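Local atomic coordinates of DegV family protein (Thermus thermophilus, PDB entry 2DT8), a protein that binds a fatty acid, here palmitic acid, and also carries a zinc ion. Residues F154-V159 against V187-E192. Sequence-based numbering, arbitrary orientation.
With PLM (palmitic acid), chain C.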
ATOM      1  N   PHE A 154      -2.942  -9.426   6.647  1.00  5.49           N
ATOM      2  CA  PHE A 154      -3.860  -8.661   7.458  1.00  5.31           C
ATOM      3  C   PHE A 154      -3.773  -7.179   7.155  1.00  4.07           C
ATOM      4  O   PHE A 154      -2.696  -6.668   6.881  1.00  5.53           O
ATOM      5  CB  PHE A 154      -3.499  -8.869   8.930  1.00  4.57           C
ATOM      6  CG  PHE A 154      -4.361  -8.110   9.880  1.00  7.28           C
ATOM      7  CD1 PHE A 154      -5.578  -8.634  10.287  1.00  7.57           C
ATOM      8  CD2 PHE A 154      -3.966  -6.860  10.360  1.00  7.63           C
ATOM      9  CE1 PHE A 154      -6.399  -7.930  11.168  1.00  9.67           C
ATOM     10  CE2 PHE A 154      -4.784  -6.152  11.238  1.00  8.13           C
ATOM     11  CZ  PHE A 154      -5.996  -6.689  11.639  1.00  8.60           C
ATOM     12  N   VAL A 155      -4.921  -6.512   7.188  1.00  4.58           N
ATOM     13  CA  VAL A 155      -4.954  -5.067   7.027  1.00  3.82           C
ATOM     14  C   VAL A 155      -6.206  -4.454   7.635  1.00  4.41           C
ATOM     15  O   VAL A 155      -7.317  -4.953   7.457  1.00  4.24           O
ATOM     16  CB  VAL A 155      -4.827  -4.597   5.537  1.00  3.68           C
ATOM     17  CG1 VAL A 155      -5.850  -5.297   4.647  1.00  6.89           C
ATOM     18  CG2 VAL A 155      -5.008  -3.067   5.465  1.00  7.05           C
ATOM     19  N   ARG A 156      -5.998  -3.392   8.409  1.00  5.14           N
ATOM     20  CA  ARG A 156      -7.089  -2.630   8.991  1.00  4.43           C
ATOM     21  C   ARG A 156      -6.668  -1.177   8.972  1.00  4.47           C
ATOM     22  O   ARG A 156      -5.503  -0.856   9.202  1.00  4.46           O
ATOM     23  CB  ARG A 156      -7.360  -3.022  10.448  1.00  5.74           C
ATOM     24  CG  ARG A 156      -8.100  -4.333  10.637  1.00  5.31           C
ATOM     25  CD  ARG A 156      -9.512  -4.285  10.070  1.00  5.58           C
ATOM     26  NE  ARG A 156     -10.258  -5.509  10.379  1.00  8.49           N
ATOM     27  CZ  ARG A 156     -10.092  -6.672   9.755  1.00  6.60           C
ATOM     28  NH1 ARG A 156      -9.207  -6.793   8.776  1.00  8.75           N
ATOM     29  NH2 ARG A 156     -10.818  -7.730  10.110  1.00 11.40           N
ATOM     30  N   PHE A 157      -7.613  -0.297   8.683  1.00  3.61           N
ATOM     31  CA  PHE A 157      -7.317   1.128   8.728  1.00  4.07           C
ATOM     32  C   PHE A 157      -8.582   1.917   8.990  1.00  4.29           C
ATOM     33  O   PHE A 157      -9.696   1.413   8.834  1.00  6.24           O
ATOM     34  CB  PHE A 157      -6.631   1.630   7.438  1.00  5.35           C
ATOM     35  CG  PHE A 157      -7.503   1.610   6.205  1.00  4.78           C
ATOM     36  CD1 PHE A 157      -7.724   0.426   5.496  1.00  5.38           C
ATOM     37  CD2 PHE A 157      -8.054   2.792   5.712  1.00  5.19           C
ATOM     38  CE1 PHE A 157      -8.473   0.429   4.308  1.00  6.86           C
ATOM     39  CE2 PHE A 157      -8.805   2.807   4.529  1.00  5.79           C
ATOM     40  CZ  PHE A 157      -9.017   1.616   3.823  1.00  3.96           C
ATOM     41  N   SER A 158      -8.398   3.151   9.449  1.00  5.19           N
ATOM     42  CA  SER A 158      -9.514   4.057   9.685  1.00  3.76           C
ATOM     43  C   SER A 158      -9.177   5.355   8.957  1.00  6.92           C
ATOM     44  O   SER A 158      -8.023   5.585   8.570  1.00  6.21           O
ATOM     45  CB  SER A 158      -9.696   4.306  11.182  1.00  4.28           C
ATOM     46  OG  SER A 158     -10.892   5.029  11.440  1.00  8.43           O
ATOM     47  N   VAL A 159     -10.197   6.191   8.755  1.00  6.57           N
ATOM     48  CA  VAL A 159     -10.058   7.468   8.057  1.00  7.28           C
ATOM     49  C   VAL A 159     -10.930   8.507   8.752  1.00  7.46           C
ATOM     50  O   VAL A 159     -11.904   8.154   9.416  1.00  8.03           O
ATOM     51  CB  VAL A 159     -10.517   7.355   6.579  1.00  5.52           C
ATOM     52  CG1 VAL A 159      -9.578   6.444   5.806  1.00  6.99           C
ATOM     53  CG2 VAL A 159     -11.938   6.794   6.506  1.00  7.36           C
ATOM     54  N   VAL A 187     -13.910   1.370  10.447  1.00  7.46           N
ATOM     55  CA  VAL A 187     -12.756   0.483  10.425  1.00  6.62           C
ATOM     56  C   VAL A 187     -12.895  -0.246   9.100  1.00  7.53           C
ATOM     57  O   VAL A 187     -13.925  -0.870   8.816  1.00  7.28           O
ATOM     58  CB  VAL A 187     -12.758  -0.494  11.607  1.00  7.95           C
ATOM     59  CG1 VAL A 187     -11.561  -1.432  11.502  1.00  9.34           C
ATOM     60  CG2 VAL A 187     -12.687   0.298  12.916  1.00  9.59           C
ATOM     61  N   LEU A 188     -11.861  -0.141   8.281  1.00  4.59           N
ATOM     62  CA  LEU A 188     -11.883  -0.715   6.942  1.00  5.21           C
ATOM     63  C   LEU A 188     -10.783  -1.737   6.694  1.00  5.85           C
ATOM     64  O   LEU A 188      -9.814  -1.824   7.443  1.00  5.18           O
ATOM     65  CB  LEU A 188     -11.744   0.418   5.919  1.00  6.01           C
ATOM     66  CG  LEU A 188     -12.744   1.572   6.064  1.00  7.55           C
ATOM     67  CD1 LEU A 188     -12.509   2.591   4.959  1.00 12.49           C
ATOM     68  CD2 LEU A 188     -14.164   1.042   6.002  1.00 11.95           C
ATOM     69  N   THR A 189     -10.939  -2.500   5.616  1.00  3.69           N
ATOM     70  CA  THR A 189      -9.948  -3.504   5.234  1.00  3.83           C
ATOM     71  C   THR A 189      -9.996  -3.624   3.712  1.00  6.67           C
ATOM     72  O   THR A 189     -10.609  -2.793   3.033  1.00  6.15           O
ATOM     73  CB  THR A 189     -10.264  -4.884   5.913  1.00  4.89           C
ATOM     74  OG1 THR A 189      -9.207  -5.819   5.643  1.00  6.22           O
ATOM     75  CG2 THR A 189     -11.581  -5.458   5.401  1.00  7.48           C
ATOM     76  N   LEU A 190      -9.291  -4.612   3.176  1.00  5.75           N
ATOM     77  CA  LEU A 190      -9.332  -4.892   1.747  1.00  6.74           C
ATOM     78  C   LEU A 190      -9.520  -6.394   1.600  1.00  6.00           C
ATOM     79  O   LEU A 190      -8.954  -7.169   2.368  1.00  7.58           O
ATOM     80  CB  LEU A 190      -8.033  -4.487   1.035  1.00  5.71           C
ATOM     81  CG  LEU A 190      -7.848  -3.002   0.705  1.00  7.33           C
ATOM     82  CD1 LEU A 190      -7.212  -2.295   1.879  1.00 10.76           C
ATOM     83  CD2 LEU A 190      -6.969  -2.855  -0.533  1.00 11.09           C
ATOM     84  N   LYS A 191     -10.342  -6.800   0.643  1.00  7.79           N
ATOM     85  CA  LYS A 191     -10.552  -8.217   0.361  1.00  6.87           C
ATOM     86  C   LYS A 191     -10.500  -8.322  -1.154  1.00  5.40           C
ATOM     87  O   LYS A 191     -11.151  -7.549  -1.854  1.00  6.73           O
ATOM     88  CB  LYS A 191     -11.909  -8.702   0.889  1.00  8.16           C
ATOM     89  CG  LYS A 191     -12.004  -8.676   2.412  1.00 10.10           C
ATOM     90  CD  LYS A 191     -10.991  -9.624   3.054  1.00 12.69           C
ATOM     91  CE  LYS A 191     -10.974  -9.456   4.567  1.00 16.70           C
ATOM     92  NZ  LYS A 191     -10.051 -10.421   5.228  1.00 18.25           N
ATOM     93  N   GLU A 192      -9.770  -9.212  -1.601  1.00  6.99           N
ATOM     94  CA  GLU A 192      -9.604  -9.388  -3.032  1.00  8.57           C
ATOM     95  C   GLU A 192      -9.156  -8.134  -3.785  1.00  9.12           C
ATOM     96  O   GLU A 192      -9.477  -7.929  -4.948  1.00 10.12           O
ATOM     97  CB  GLU A 192     -10.862 -10.011  -3.631  1.00 10.50           C
ATOM     98  CG  GLU A 192     -11.048 -11.453  -3.210  1.00 19.80           C
ATOM     99  CD  GLU A 192      -9.893 -12.328  -3.672  1.00 26.02           C
ATOM    100  OE1 GLU A 192      -9.561 -12.294  -4.878  1.00 30.27           O
ATOM    101  OE2 GLU A 192      -9.314 -13.050  -2.831  1.00 33.30           O
TER
HETATM  102  C1  PLM C 701      -4.227   5.792  -9.822  1.00  8.51           C
HETATM  103  O1  PLM C 701      -4.241   4.748 -10.654  1.00  9.55           O
HETATM  104  O2  PLM C 701      -4.549   6.887 -10.231  1.00  8.95           O
HETATM  105  C2  PLM C 701      -3.815   5.599  -8.377  1.00  9.45           C
HETATM  106  C3  PLM C 701      -5.028   5.124  -7.571  1.00  8.22           C
HETATM  107  C4  PLM C 701      -4.655   4.967  -6.095  1.00  7.58           C
HETATM  108  C5  PLM C 701      -5.871   4.452  -5.326  1.00  7.98           C
HETATM  109  C6  PLM C 701      -5.503   4.194  -3.866  1.00  7.17           C
HETATM  110  C7  PLM C 701      -6.741   3.725  -3.127  1.00  7.63           C
HETATM  111  C8  PLM C 701      -6.368   3.268  -1.736  1.00 13.36           C
HETATM  112  C9  PLM C 701      -7.555   2.503  -1.156  1.00 15.61           C
HETATM  113  CA  PLM C 701      -7.501   2.545   0.358  1.00 21.35           C
HETATM  114  CB  PLM C 701      -6.602   1.416   0.826  1.00 17.45           C
HETATM  115  CC  PLM C 701      -5.320   2.006   1.387  1.00 18.93           C
HETATM  116  CD  PLM C 701      -5.130   1.509   2.807  1.00 18.40           C
HETATM  117  CE  PLM C 701      -3.947   2.243   3.434  1.00 18.02           C
HETATM  118  CF  PLM C 701      -3.806   1.836   4.908  1.00 20.33           C
HETATM  119  CG  PLM C 701      -3.126   0.470   5.002  1.00 21.36           C
HETATM  120  O   HOH W   1     -10.475  -9.882   8.135  1.00 16.79           O
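The ring of Phe-157 lies between Leu-188 and the palmitic acid tail. Leu-188 CB sits over one face, in a CH-pi contact 3.8 Å from the ring centroid, while PLM CD covers the opposite face near its centre. CG of Phe-157 lies between its backbone N and carbonyl carbon (chi1 68°), which turns the ring across the Leu-188 side chain; Leu-190 CD1 approaches CE1 obliquely and also meets the ligand, so Phe-157 and Leu-190 both line the lipid tail. With an alanine in place of Phe-157, Leu-188 CB and the palmitic acid chain would probably lose the ring between them, opening a gap. The two backbones are joined by a single antiparallel bridge: Leu-188 N gives a nearly straight bond to Phe-157 O (2.7 Å), and Phe-157 N returns a more bent one to Leu-188 O (3.0 Å). Val-155 O is gripped twice, by Thr-189 OG1 at 2.8 Å and Arg-156 NH1 at 2.9 Å, from opposite faces of its carbonyl plane. The arginine chain, bent at chi2 (-65°), folds back so that this oxygen lies in the guanidinium plane, with CD against Val-187 CG1. A water joins Arg-156 NH2 to Lys-191 NZ. Segments 154-158 and 187-191 run roughly antiparallel (143°), linking the edge strand of a four-stranded sheet, paired with 273-279, to the hairpin of 185-191 and 194-201; helix 204-219 packs against Arg-156 and Val-187.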